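Local coordinates for DNA mismatch repair protein MUTS (Thermus aquaticus, PDB 1EWQ) that takes part in DNA mismatch repair, binding mismatched DNA and hydrolysing ATP weakly, at residues 414-428 against 478-492. Numbering follows the deposited sequence.
Sequences AHREGVAYFLELEER and LPEMKEKEREVYRLE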
# COMPACT_ATOMS: atom_id res chain seq x y z
N ALA C 414 -49.92 -22.19 13.04
CA ALA C 414 -49.77 -22.99 14.24
C ALA C 414 -48.69 -22.42 15.16
O ALA C 414 -48.74 -22.61 16.38
CB ALA C 414 -49.43 -24.43 13.87
N HIS C 415 -47.72 -21.72 14.58
CA HIS C 415 -46.64 -21.13 15.38
C HIS C 415 -47.18 -19.91 16.13
O HIS C 415 -46.83 -19.69 17.28
CB HIS C 415 -45.47 -20.70 14.49
CG HIS C 415 -44.34 -20.09 15.26
ND1 HIS C 415 -43.44 -20.85 15.99
CD2 HIS C 415 -43.99 -18.80 15.46
CE1 HIS C 415 -42.59 -20.05 16.60
NE2 HIS C 415 -42.90 -18.80 16.30
N ARG C 416 -48.01 -19.12 15.46
CA ARG C 416 -48.61 -17.94 16.07
C ARG C 416 -49.48 -18.36 17.25
O ARG C 416 -49.48 -17.70 18.30
CB ARG C 416 -49.48 -17.20 15.05
CG ARG C 416 -48.74 -16.82 13.77
CD ARG C 416 -49.63 -17.06 12.56
NE ARG C 416 -49.36 -16.10 11.48
CZ ARG C 416 -49.42 -14.78 11.64
NH1 ARG C 416 -49.73 -14.27 12.83
NH2 ARG C 416 -49.19 -13.97 10.62
N GLU C 417 -50.20 -19.45 17.08
CA GLU C 417 -51.07 -19.98 18.13
C GLU C 417 -50.22 -20.56 19.26
O GLU C 417 -50.60 -20.48 20.43
CB GLU C 417 -51.99 -21.06 17.55
CG GLU C 417 -53.46 -20.66 17.46
CD GLU C 417 -53.69 -19.37 16.68
OE1 GLU C 417 -53.32 -19.31 15.48
OE2 GLU C 417 -54.23 -18.40 17.27
N GLY C 418 -49.08 -21.14 18.91
CA GLY C 418 -48.20 -21.71 19.92
C GLY C 418 -47.60 -20.63 20.80
O GLY C 418 -47.38 -20.84 22.00
N VAL C 419 -47.32 -19.47 20.21
CA VAL C 419 -46.75 -18.35 20.94
C VAL C 419 -47.81 -17.62 21.76
O VAL C 419 -47.54 -17.12 22.85
CB VAL C 419 -46.05 -17.36 19.98
CG1 VAL C 419 -45.59 -16.11 20.73
CG2 VAL C 419 -44.85 -18.04 19.33
N ALA C 420 -49.03 -17.56 21.23
CA ALA C 420 -50.12 -16.88 21.93
C ALA C 420 -50.37 -17.59 23.26
O ALA C 420 -50.68 -16.95 24.27
CB ALA C 420 -51.38 -16.90 21.08
N TYR C 421 -50.25 -18.91 23.24
CA TYR C 421 -50.45 -19.72 24.43
C TYR C 421 -49.68 -19.17 25.63
O TYR C 421 -50.24 -19.00 26.71
CB TYR C 421 -49.99 -21.15 24.17
CG TYR C 421 -49.91 -21.98 25.43
CD1 TYR C 421 -51.03 -22.64 25.94
CD2 TYR C 421 -48.71 -22.10 26.13
CE1 TYR C 421 -50.96 -23.39 27.10
CE2 TYR C 421 -48.63 -22.85 27.30
CZ TYR C 421 -49.76 -23.49 27.78
OH TYR C 421 -49.69 -24.22 28.93
N PHE C 422 -48.39 -18.91 25.43
CA PHE C 422 -47.57 -18.41 26.52
C PHE C 422 -48.00 -17.04 27.03
O PHE C 422 -47.94 -16.77 28.23
CB PHE C 422 -46.10 -18.37 26.10
CG PHE C 422 -45.51 -19.74 25.88
CD1 PHE C 422 -45.30 -20.22 24.60
CD2 PHE C 422 -45.20 -20.56 26.97
CE1 PHE C 422 -44.79 -21.51 24.40
CE2 PHE C 422 -44.70 -21.84 26.78
CZ PHE C 422 -44.49 -22.31 25.49
N LEU C 423 -48.46 -16.19 26.12
CA LEU C 423 -48.91 -14.86 26.50
C LEU C 423 -50.13 -14.99 27.41
O LEU C 423 -50.28 -14.26 28.39
CB LEU C 423 -49.27 -14.05 25.26
CG LEU C 423 -49.50 -12.55 25.48
CD1 LEU C 423 -48.23 -11.91 26.01
CD2 LEU C 423 -49.90 -11.91 24.17
N GLU C 424 -51.01 -15.93 27.07
CA GLU C 424 -52.22 -16.17 27.85
C GLU C 424 -51.86 -16.79 29.18
O GLU C 424 -52.49 -16.51 30.20
CB GLU C 424 -53.16 -17.10 27.09
CG GLU C 424 -53.91 -16.44 25.94
CD GLU C 424 -54.30 -17.42 24.85
OE1 GLU C 424 -54.58 -18.60 25.17
OE2 GLU C 424 -54.33 -17.01 23.67
N LEU C 425 -50.84 -17.65 29.18
CA LEU C 425 -50.41 -18.30 30.40
C LEU C 425 -49.96 -17.26 31.43
O LEU C 425 -50.31 -17.35 32.61
CB LEU C 425 -49.26 -19.27 30.11
CG LEU C 425 -48.86 -20.20 31.26
CD1 LEU C 425 -49.99 -21.19 31.49
CD2 LEU C 425 -47.56 -20.92 30.93
N GLU C 426 -49.19 -16.27 30.99
CA GLU C 426 -48.71 -15.23 31.89
C GLU C 426 -49.87 -14.56 32.60
O GLU C 426 -49.79 -14.24 33.79
CB GLU C 426 -47.91 -14.16 31.14
CG GLU C 426 -47.24 -13.16 32.07
CD GLU C 426 -46.50 -12.06 31.34
OE1 GLU C 426 -47.16 -11.12 30.84
OE2 GLU C 426 -45.26 -12.13 31.27
N GLU C 427 -50.96 -14.35 31.87
CA GLU C 427 -52.14 -13.70 32.42
C GLU C 427 -52.94 -14.62 33.34
O GLU C 427 -53.47 -14.18 34.36
CB GLU C 427 -53.03 -13.19 31.28
CG GLU C 427 -54.05 -12.19 31.75
CD GLU C 427 -53.43 -11.11 32.64
OE1 GLU C 427 -52.62 -10.30 32.13
OE2 GLU C 427 -53.75 -11.08 33.85
N ARG C 428 -53.02 -15.90 32.99
CA ARG C 428 -53.73 -16.86 33.82
C ARG C 428 -53.04 -16.97 35.18
O ARG C 428 -53.69 -16.87 36.23
CB ARG C 428 -53.74 -18.24 33.16
CG ARG C 428 -54.58 -19.26 33.92
CD ARG C 428 -54.37 -20.68 33.42
NE ARG C 428 -53.10 -21.24 33.89
CZ ARG C 428 -52.62 -22.43 33.53
NH1 ARG C 428 -53.31 -23.19 32.69
NH2 ARG C 428 -51.45 -22.85 34.00
N LEU C 478 -44.12 -25.34 34.54
CA LEU C 478 -45.34 -26.07 34.81
C LEU C 478 -45.34 -27.17 33.74
O LEU C 478 -44.77 -26.98 32.66
CB LEU C 478 -46.58 -25.18 34.65
CG LEU C 478 -46.90 -24.14 35.73
CD1 LEU C 478 -48.24 -23.50 35.43
CD2 LEU C 478 -46.95 -24.80 37.10
N PRO C 479 -45.95 -28.32 34.04
CA PRO C 479 -46.02 -29.45 33.11
C PRO C 479 -46.62 -29.12 31.73
O PRO C 479 -46.14 -29.59 30.69
CB PRO C 479 -46.86 -30.47 33.87
CG PRO C 479 -46.46 -30.21 35.31
CD PRO C 479 -46.49 -28.69 35.36
N GLU C 480 -47.67 -28.30 31.73
CA GLU C 480 -48.35 -27.90 30.49
C GLU C 480 -47.41 -27.18 29.52
O GLU C 480 -47.55 -27.30 28.30
CB GLU C 480 -49.52 -26.97 30.83
CG GLU C 480 -50.91 -27.57 30.64
CD GLU C 480 -51.34 -27.63 29.17
OE1 GLU C 480 -50.77 -28.44 28.41
OE2 GLU C 480 -52.25 -26.86 28.80
N MSE C 481 -46.47 -26.42 30.07
CA MSE C 481 -45.51 -25.65 29.29
C MSE C 481 -44.51 -26.49 28.52
O MSE C 481 -44.22 -26.21 27.36
CB MSE C 481 -44.75 -24.70 30.20
CG MSE C 481 -45.62 -23.67 30.86
SE MSE C 481 -44.54 -22.69 32.10
CE MSE C 481 -43.37 -21.80 30.86
N LYS C 482 -43.95 -27.48 29.20
CA LYS C 482 -42.96 -28.36 28.60
C LYS C 482 -43.51 -28.89 27.28
O LYS C 482 -42.82 -28.91 26.26
CB LYS C 482 -42.64 -29.50 29.57
CG LYS C 482 -41.65 -30.54 29.06
CD LYS C 482 -41.13 -31.44 30.19
CE LYS C 482 -42.24 -32.07 31.04
NZ LYS C 482 -42.88 -31.11 32.00
N GLU C 483 -44.77 -29.31 27.31
CA GLU C 483 -45.45 -29.83 26.13
C GLU C 483 -45.50 -28.79 25.03
O GLU C 483 -45.06 -29.03 23.90
CB GLU C 483 -46.87 -30.25 26.48
CG GLU C 483 -47.71 -30.67 25.28
CD GLU C 483 -49.19 -30.60 25.57
OE1 GLU C 483 -49.63 -31.25 26.54
OE2 GLU C 483 -49.91 -29.88 24.82
N LYS C 484 -46.06 -27.63 25.36
CA LYS C 484 -46.20 -26.53 24.42
C LYS C 484 -44.87 -26.06 23.85
O LYS C 484 -44.76 -25.76 22.66
CB LYS C 484 -46.91 -25.35 25.08
CG LYS C 484 -48.42 -25.50 25.10
CD LYS C 484 -48.96 -25.49 23.68
CE LYS C 484 -50.47 -25.54 23.65
NZ LYS C 484 -50.99 -25.38 22.26
N GLU C 485 -43.85 -25.98 24.70
CA GLU C 485 -42.54 -25.55 24.24
C GLU C 485 -42.09 -26.45 23.09
O GLU C 485 -41.80 -25.97 22.00
CB GLU C 485 -41.52 -25.60 25.37
CG GLU C 485 -40.13 -25.19 24.94
CD GLU C 485 -39.14 -25.20 26.08
OE1 GLU C 485 -39.41 -24.54 27.10
OE2 GLU C 485 -38.09 -25.86 25.95
N ARG C 486 -42.03 -27.76 23.36
CA ARG C 486 -41.62 -28.75 22.36
C ARG C 486 -42.40 -28.60 21.06
O ARG C 486 -41.90 -28.91 19.98
CB ARG C 486 -41.83 -30.17 22.90
CG ARG C 486 -40.89 -30.55 24.04
CD ARG C 486 -41.51 -31.65 24.89
NE ARG C 486 -40.63 -32.06 25.99
CZ ARG C 486 -41.03 -32.80 27.03
NH1 ARG C 486 -42.30 -33.18 27.11
NH2 ARG C 486 -40.17 -33.14 27.98
N GLU C 487 -43.64 -28.12 21.17
CA GLU C 487 -44.50 -27.93 20.01
C GLU C 487 -43.98 -26.75 19.18
O GLU C 487 -43.77 -26.88 17.98
CB GLU C 487 -45.93 -27.66 20.48
CG GLU C 487 -46.96 -27.44 19.37
CD GLU C 487 -47.05 -28.61 18.41
OE1 GLU C 487 -46.62 -29.73 18.79
OE2 GLU C 487 -47.56 -28.42 17.28
N VAL C 488 -43.78 -25.61 19.83
CA VAL C 488 -43.28 -24.42 19.16
C VAL C 488 -41.97 -24.72 18.44
O VAL C 488 -41.75 -24.27 17.32
CB VAL C 488 -43.08 -23.27 20.18
CG1 VAL C 488 -42.18 -22.20 19.60
CG2 VAL C 488 -44.44 -22.66 20.53
N TYR C 489 -41.10 -25.50 19.09
CA TYR C 489 -39.83 -25.86 18.49
C TYR C 489 -40.01 -26.71 17.24
O TYR C 489 -39.31 -26.51 16.23
CB TYR C 489 -38.95 -26.61 19.50
CG TYR C 489 -38.36 -25.73 20.59
CD1 TYR C 489 -38.31 -24.34 20.46
CD2 TYR C 489 -37.79 -26.30 21.73
CE1 TYR C 489 -37.71 -23.54 21.43
CE2 TYR C 489 -37.19 -25.51 22.71
CZ TYR C 489 -37.15 -24.13 22.55
OH TYR C 489 -36.53 -23.35 23.50
N ARG C 490 -40.95 -27.65 17.28
CA ARG C 490 -41.21 -28.52 16.13
C ARG C 490 -41.69 -27.67 14.96
O ARG C 490 -41.24 -27.86 13.82
CB ARG C 490 -42.28 -29.58 16.46
CG ARG C 490 -42.48 -30.59 15.34
CD ARG C 490 -43.61 -31.60 15.62
NE ARG C 490 -44.81 -31.32 14.84
CZ ARG C 490 -45.72 -30.41 15.18
NH1 ARG C 490 -45.57 -29.72 16.30
NH2 ARG C 490 -46.78 -30.19 14.40
N LEU C 491 -42.59 -26.74 15.23
CA LEU C 491 -43.10 -25.88 14.18
C LEU C 491 -41.96 -25.06 13.58
O LEU C 491 -41.80 -25.02 12.37
CB LEU C 491 -44.18 -24.95 14.73
CG LEU C 491 -45.47 -25.67 15.10
CD1 LEU C 491 -46.50 -24.68 15.62
CD2 LEU C 491 -46.00 -26.40 13.88
N GLU C 492 -41.17 -24.44 14.44
CA GLU C 492 -40.05 -23.63 13.98
C GLU C 492 -39.11 -24.42 13.08
O GLU C 492 -38.63 -23.91 12.07
CB GLU C 492 -39.31 -23.04 15.19
CG GLU C 492 -40.07 -21.89 15.85
CD GLU C 492 -39.45 -21.39 17.14
OE1 GLU C 492 -38.27 -21.69 17.42
OE2 GLU C 492 -40.14 -20.66 17.88
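Lys484 lays its aliphatic chain across one face of the Tyr421 ring, its CG 3.5 Å from the ring centroid and 12° off the normal, a CH-pi contact. A bend at chi2 (-65°) turns the lysine chain along the ring, bringing Lys484 CE to 3.7 Å from Tyr421 CD1. The phenol continues to Glu480, where Tyr421 OH lies 3.3 Å from Glu480 CB; this buried hydroxyl has no polar partner in the model. Beside it, Phe422, one ring face under Tyr421 CD2, enters a knobs-into-holes socket of Met481, Lys484, Glu485 and Val488. Its edge meets Val488, Phe422 CE1 to Val488 CG2 4.1 Å; Tyr448 stacks on the ring from outside the pair. Val488 in turn is a knob among His415, Gly418, Val419 and Phe422, where the bare Gly418 admits Val488 CG2 to 3.8 Å from Gly418 O. Leu425 CD2 presses on CG of Met481, present as selenomethionine, at 3.4 Å, a tight fit. Without the phenol ring, as with an alanine here, the methylenes of Lys484 would probably lose their aromatic platform and a gap open beside Phe422. Segments 414-428 and 479-492 of MutS domain III thus pair antiparallel (152°), the aliphatic part of a charged residue serving as interface surface.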